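PDB 6BLK: signal transduction histidine-protein kinase/phosphatase MprB, which probably autophosphorylates on a histidine with ATP as a two-component sensor kinase, this chain being its ATP-binding catalytic domain. Local coordinates for residues T36-V40 / L153-M158; S18-V22 / V51-D56. All coordinates share one frame; numbering follows the deposited sequence. Where two conformers were deposited one is given.

Contact 1 of 2, residues T36-V40 / L153-M158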
loop_
_atom_site.group_PDB
_atom_site.type_symbol
_atom_site.label_atom_id
_atom_site.label_comp_id
_atom_site.label_asym_id
_atom_site.label_seq_id
_atom_site.Cartn_x
_atom_site.Cartn_y
_atom_site.Cartn_z
ATOM N N THR A 36 3.664 -13.387 4.259
ATOM C CA THR A 36 4.682 -14.416 4.158
ATOM C C THR A 36 6.067 -13.774 4.268
ATOM O O THR A 36 6.286 -12.667 3.782
ATOM C CB THR A 36 4.556 -15.198 2.851
ATOM O OG1 THR A 36 5.138 -16.507 3.012
ATOM C CG2 THR A 36 5.258 -14.494 1.710
ATOM N N PRO A 37 7.013 -14.442 4.940
ATOM C CA PRO A 37 8.375 -13.885 5.059
ATOM C C PRO A 37 9.015 -13.643 3.698
ATOM O O PRO A 37 9.179 -14.572 2.887
ATOM C CB PRO A 37 9.139 -14.955 5.846
ATOM C CG PRO A 37 8.048 -15.651 6.653
ATOM C CD PRO A 37 6.852 -15.658 5.760
ATOM N N TRP A 38 9.446 -12.399 3.498
ATOM C CA TRP A 38 9.976 -11.928 2.215
ATOM C C TRP A 38 11.078 -10.900 2.436
ATOM O O TRP A 38 10.879 -9.897 3.110
ATOM C CB TRP A 38 8.870 -11.329 1.358
ATOM C CG TRP A 38 9.217 -11.163 -0.065
ATOM C CD1 TRP A 38 9.456 -9.996 -0.760
ATOM C CD2 TRP A 38 9.341 -12.226 -1.000
ATOM N NE1 TRP A 38 9.759 -10.296 -2.076
ATOM C CE2 TRP A 38 9.702 -11.657 -2.243
ATOM C CE3 TRP A 38 9.212 -13.606 -0.901
ATOM C CZ2 TRP A 38 9.901 -12.426 -3.371
ATOM C CZ3 TRP A 38 9.413 -14.373 -2.011
ATOM C CH2 TRP A 38 9.755 -13.776 -3.248
ATOM N N GLN A 39 12.211 -11.099 1.783
ATOM C CA GLN A 39 13.355 -10.201 1.897
ATOM C C GLN A 39 13.543 -9.478 0.568
ATOM O O GLN A 39 13.555 -10.108 -0.487
ATOM C CB GLN A 39 14.640 -10.956 2.255
ATOM C CG GLN A 39 15.872 -10.060 2.298
ATOM C CD GLN A 39 17.171 -10.832 2.344
ATOM O OE1 GLN A 39 17.730 -11.204 1.313
ATOM N NE2 GLN A 39 17.650 -11.086 3.541
ATOM N N VAL A 40 13.624 -8.156 0.633
ATOM C CA VAL A 40 13.861 -7.303 -0.522
ATOM C C VAL A 40 15.208 -6.632 -0.312
ATOM O O VAL A 40 15.562 -6.295 0.819
ATOM C CB VAL A 40 12.742 -6.252 -0.674
ATOM C CG1 VAL A 40 13.085 -5.251 -1.788
ATOM C CG2 VAL A 40 11.372 -6.936 -0.936
ATOM N N LEU A 153 7.060 -6.851 -5.582
ATOM C CA LEU A 153 8.431 -6.563 -5.143
ATOM C C LEU A 153 9.315 -7.760 -5.468
ATOM O O LEU A 153 9.003 -8.892 -5.066
ATOM C CB LEU A 153 8.537 -6.274 -3.648
ATOM C CG LEU A 153 7.894 -4.947 -3.221
ATOM C CD1 LEU A 153 7.945 -4.881 -1.707
ATOM C CD2 LEU A 153 8.602 -3.757 -3.882
ATOM N N PRO A 154 10.428 -7.567 -6.152
ATOM C CA PRO A 154 11.388 -8.660 -6.277
ATOM C C PRO A 154 12.034 -8.957 -4.935
ATOM O O PRO A 154 12.187 -8.089 -4.069
ATOM C CB PRO A 154 12.409 -8.134 -7.290
ATOM C CG PRO A 154 12.324 -6.683 -7.184
ATOM C CD PRO A 154 10.900 -6.337 -6.794
ATOM N N GLY A 155 12.393 -10.214 -4.749
ATOM C CA GLY A 155 13.110 -10.567 -3.534
ATOM C C GLY A 155 13.223 -12.066 -3.390
ATOM O O GLY A 155 13.156 -12.803 -4.375
ATOM N N ARG A 156 13.313 -12.509 -2.140
ATOM C CA ARG A 156 13.466 -13.931 -1.878
ATOM C C ARG A 156 12.693 -14.343 -0.637
ATOM O O ARG A 156 12.526 -13.551 0.300
ATOM C CB ARG A 156 14.949 -14.302 -1.735
ATOM C CG ARG A 156 15.663 -13.689 -0.590
ATOM C CD ARG A 156 17.183 -13.787 -0.785
ATOM N NE ARG A 156 17.684 -15.140 -0.571
ATOM C CZ ARG A 156 18.968 -15.444 -0.408
ATOM N NH1 ARG A 156 19.890 -14.486 -0.444
ATOM N NH2 ARG A 156 19.330 -16.704 -0.209
ATOM N N PRO A 157 12.208 -15.578 -0.606
ATOM C CA PRO A 157 11.572 -16.075 0.612
ATOM C C PRO A 157 12.598 -16.204 1.725
ATOM O O PRO A 157 13.771 -16.542 1.497
ATOM C CB PRO A 157 10.998 -17.431 0.179
ATOM C CG PRO A 157 11.780 -17.829 -0.942
ATOM C CD PRO A 157 12.123 -16.568 -1.677
ATOM N N MET A 158 12.155 -15.900 2.939
ATOM C CA MET A 158 13.033 -16.001 4.092
ATOM C C MET A 158 12.659 -17.248 4.887
ATOM O O MET A 158 11.514 -17.714 4.841
ATOM C CB MET A 158 12.931 -14.755 4.971
ATOM C CG MET A 158 13.181 -13.475 4.243
ATOM S SD MET A 158 12.990 -12.022 5.302
ATOM C CE MET A 158 14.426 -12.220 6.370
ATOM O OXT MET A 158 13.501 -17.808 5.593
#
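W38 lies against the backbone of G155 and R156 where the C-terminal residues of this GHKL-type ATP-binding domain fold back on strand 30-40 as a short antiparallel beta ladder. The tight part is the indole. With CG anti to the backbone nitrogen (chi1 -164°), the ring reaches under the returning chain, and the G155 carbonyl carbon sits 3.2 Å above the ring plane, offset toward its rim. At one end of the indole, W38 NE1 makes a weak, bent hydrogen bond of 3.4 Å to L153 O; at the other, W38 CZ3 packs 3.5 Å from P157 CD. L72, Q74 and A80, on the adjoining strands, also touch this side chain, which is buried. Nearby, V40 CG2 meets L153 CB at 4.0 Å, their side chains crossing at about a right angle.

Q39 and R156 form the hydrogen-bonded pair of the ladder, and their backbones exchange two 2.9 Å bonds, Q39 N to R156 O and R156 N to Q39 O. Outward from these backbone bonds the contact is more exposed. The Q39 and R156 side chains run side by side in the same direction, yet their amide and guanidinium planes stand 88° apart, and Q39 OE1 meets the aliphatic R156 CD. M158 turns its thioether back along strand 30-40 and lays CG against Q39 CB. The chain's last nitrogen, M158 N, donates a longer bond of 3.3 Å to P37 O, reaching that oxygen from above the carbonyl plane.

Contact 2 of 2, residues S18-V22 / V51-D56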
loop_
_atom_site.group_PDB
_atom_site.type_symbol
_atom_site.label_atom_id
_atom_site.label_comp_id
_atom_site.label_asym_id
_atom_site.label_seq_id
_atom_site.Cartn_x
_atom_site.Cartn_y
_atom_site.Cartn_z
ATOM N N SER A 18 5.121 -0.115 9.987
ATOM C CA SER A 18 4.123 0.739 9.354
ATOM C C SER A 18 2.766 0.582 10.013
ATOM O O SER A 18 2.044 1.566 10.188
ATOM C CB SER A 18 4.013 0.427 7.868
ATOM O OG SER A 18 5.247 0.647 7.222
ATOM N N LEU A 19 2.394 -0.648 10.368
ATOM C CA LEU A 19 1.094 -0.868 10.992
ATOM C C LEU A 19 1.018 -0.220 12.362
ATOM O O LEU A 19 -0.027 0.325 12.721
ATOM C CB LEU A 19 0.787 -2.358 11.111
ATOM C CG LEU A 19 0.267 -3.044 9.844
ATOM C CD1 LEU A 19 0.262 -4.569 10.010
ATOM C CD2 LEU A 19 -1.116 -2.514 9.460
ATOM N N GLU A 20 2.087 -0.304 13.157
ATOM C CA GLU A 20 2.060 0.315 14.481
ATOM C C GLU A 20 1.701 1.786 14.378
ATOM O O GLU A 20 0.867 2.283 15.141
ATOM C CB GLU A 20 3.408 0.153 15.183
ATOM C CG GLU A 20 3.586 -1.190 15.871
ATOM C CD GLU A 20 2.657 -1.368 17.069
ATOM O OE1 GLU A 20 2.634 -0.473 17.941
ATOM O OE2 GLU A 20 1.945 -2.394 17.135
ATOM N N ARG A 21 2.293 2.489 13.414
ATOM C CA ARG A 21 1.991 3.904 13.231
ATOM C C ARG A 21 0.508 4.133 12.948
ATOM O O ARG A 21 -0.126 4.993 13.568
ATOM C CB ARG A 21 2.843 4.479 12.098
ATOM C CG ARG A 21 4.303 4.721 12.452
ATOM C CD ARG A 21 4.588 6.182 12.829
ATOM N NE ARG A 21 4.306 7.109 11.729
ATOM C CZ ARG A 21 3.313 8.000 11.704
ATOM N NH1 ARG A 21 2.477 8.128 12.726
ATOM N NH2 ARG A 21 3.157 8.783 10.643
ATOM N N VAL A 22 -0.069 3.393 12.001
ATOM C CA VAL A 22 -1.410 3.760 11.568
ATOM C C VAL A 22 -2.496 3.224 12.493
ATOM O O VAL A 22 -3.599 3.785 12.525
ATOM C CB VAL A 22 -1.652 3.307 10.119
ATOM C CG1 VAL A 22 -1.831 1.812 10.052
ATOM C CG2 VAL A 22 -2.857 4.039 9.521
ATOM N N VAL A 51 4.902 1.749 2.273
ATOM C CA VAL A 51 3.831 0.967 2.878
ATOM C C VAL A 51 2.967 1.850 3.774
ATOM O O VAL A 51 1.733 1.764 3.738
ATOM C CB VAL A 51 4.408 -0.240 3.634
ATOM C CG1 VAL A 51 3.318 -0.978 4.385
ATOM C CG2 VAL A 51 5.118 -1.188 2.674
ATOM N N LEU A 52 3.593 2.704 4.592
ATOM C CA LEU A 52 2.810 3.585 5.469
ATOM C C LEU A 52 1.915 4.504 4.655
ATOM O O LEU A 52 0.769 4.762 5.040
ATOM C CB LEU A 52 3.731 4.387 6.376
ATOM C CG LEU A 52 3.073 5.383 7.329
ATOM C CD1 LEU A 52 2.133 4.638 8.247
ATOM C CD2 LEU A 52 4.151 6.126 8.121
ATOM N N ASN A 53 2.393 5.003 3.516
ATOM C CA ASN A 53 1.538 5.886 2.737
ATOM C C ASN A 53 0.303 5.155 2.221
ATOM O O ASN A 53 -0.790 5.736 2.163
ATOM C CB ASN A 53 2.304 6.503 1.570
ATOM C CG ASN A 53 3.284 7.587 2.010
ATOM O OD1 ASN A 53 3.459 7.872 3.196
ATOM N ND2 ASN A 53 3.931 8.189 1.041
ATOM N N VAL A 54 0.453 3.883 1.831
ATOM C CA VAL A 54 -0.712 3.123 1.365
ATOM C C VAL A 54 -1.625 2.782 2.526
ATOM O O VAL A 54 -2.842 2.916 2.410
ATOM C CB VAL A 54 -0.295 1.864 0.580
ATOM C CG1 VAL A 54 -1.515 1.056 0.173
ATOM C CG2 VAL A 54 0.467 2.252 -0.655
ATOM N N LEU A 55 -1.058 2.368 3.659
ATOM C CA LEU A 55 -1.873 2.075 4.834
ATOM C C LEU A 55 -2.606 3.309 5.303
ATOM O O LEU A 55 -3.756 3.213 5.746
ATOM C CB LEU A 55 -1.031 1.520 5.967
ATOM C CG LEU A 55 -0.476 0.117 5.743
ATOM C CD1 LEU A 55 0.452 -0.206 6.896
ATOM C CD2 LEU A 55 -1.576 -0.942 5.641
ATOM N N ASP A 56 -1.956 4.474 5.238
ATOM C CA ASP A 56 -2.600 5.702 5.683
ATOM C C ASP A 56 -3.835 6.011 4.841
ATOM O O ASP A 56 -4.877 6.395 5.388
ATOM C CB ASP A 56 -1.621 6.868 5.642
ATOM C CG ASP A 56 -2.196 8.111 6.253
ATOM O OD1 ASP A 56 -2.479 8.063 7.469
ATOM O OD2 ASP A 56 -2.366 9.104 5.509
#
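Two helices of the alpha/beta sandwich that characterises histidine-kinase ATP-binding domains, 11-25 and 44-60, pack here through S18, V22, L52 and L55, their local axes 9.3 Å apart and crossing at -38°. The closest backbones are at S18, which the neighbouring helix meets with aliphatic carbon: L55 CD1 lies 3.7 Å from S18 CB, and L52 CD1 comes within 3.6 Å of S18 O. The small serine allows this approach. Its hydroxyl turns back to V14 O in its own helix, with a weaker bond to G48 O of the other.

L55 reaches inward, and its CD1 also meets L19 CD2 at 3.8 Å, the two side chains crossing at about a right angle. L19 also packs on F31 and V33, and L55 on I84, so the pair rests on the sheet. V22 sets CG1 toward L55 CB, while its CG2 points at the backbone of L55 and D56. Toward solvent, R21 bends at chi2 and chi3 and brings NE 3.7 Å from L52 CD2, these side chains too being roughly perpendicular.

No hydrogen bond joins the two segments, so the segments themselves meet mainly by apolar burial. D56, at the end of this interface, lies beside the ATP-binding N57 and K60, and the packing therefore probably helps to place the helix that carries these residues.

The two contacts illustrate how one domain uses different chemistry in different places. Contact 2 is buried near the middle of the chain and joins two helices mainly through apolar contacts, with no hydrogen bond between the two segments; contact 1 lies at the margin of the sheet, partly open to solvent, and depends on backbone hydrogen bonds supplemented by one large aromatic ring. The centres of contact 1 and contact 2 are about 19 Å apart, and the contacts do not touch. Strand 30-40 nevertheless connects them: it lies between helices 11-25 and 44-60 in sequence, and its residues F31 and V33 lie under helix 11-25 while its far end pairs with 156-157. Contact 2 adjoins the nucleotide site, whereas contact 1 is remote from it.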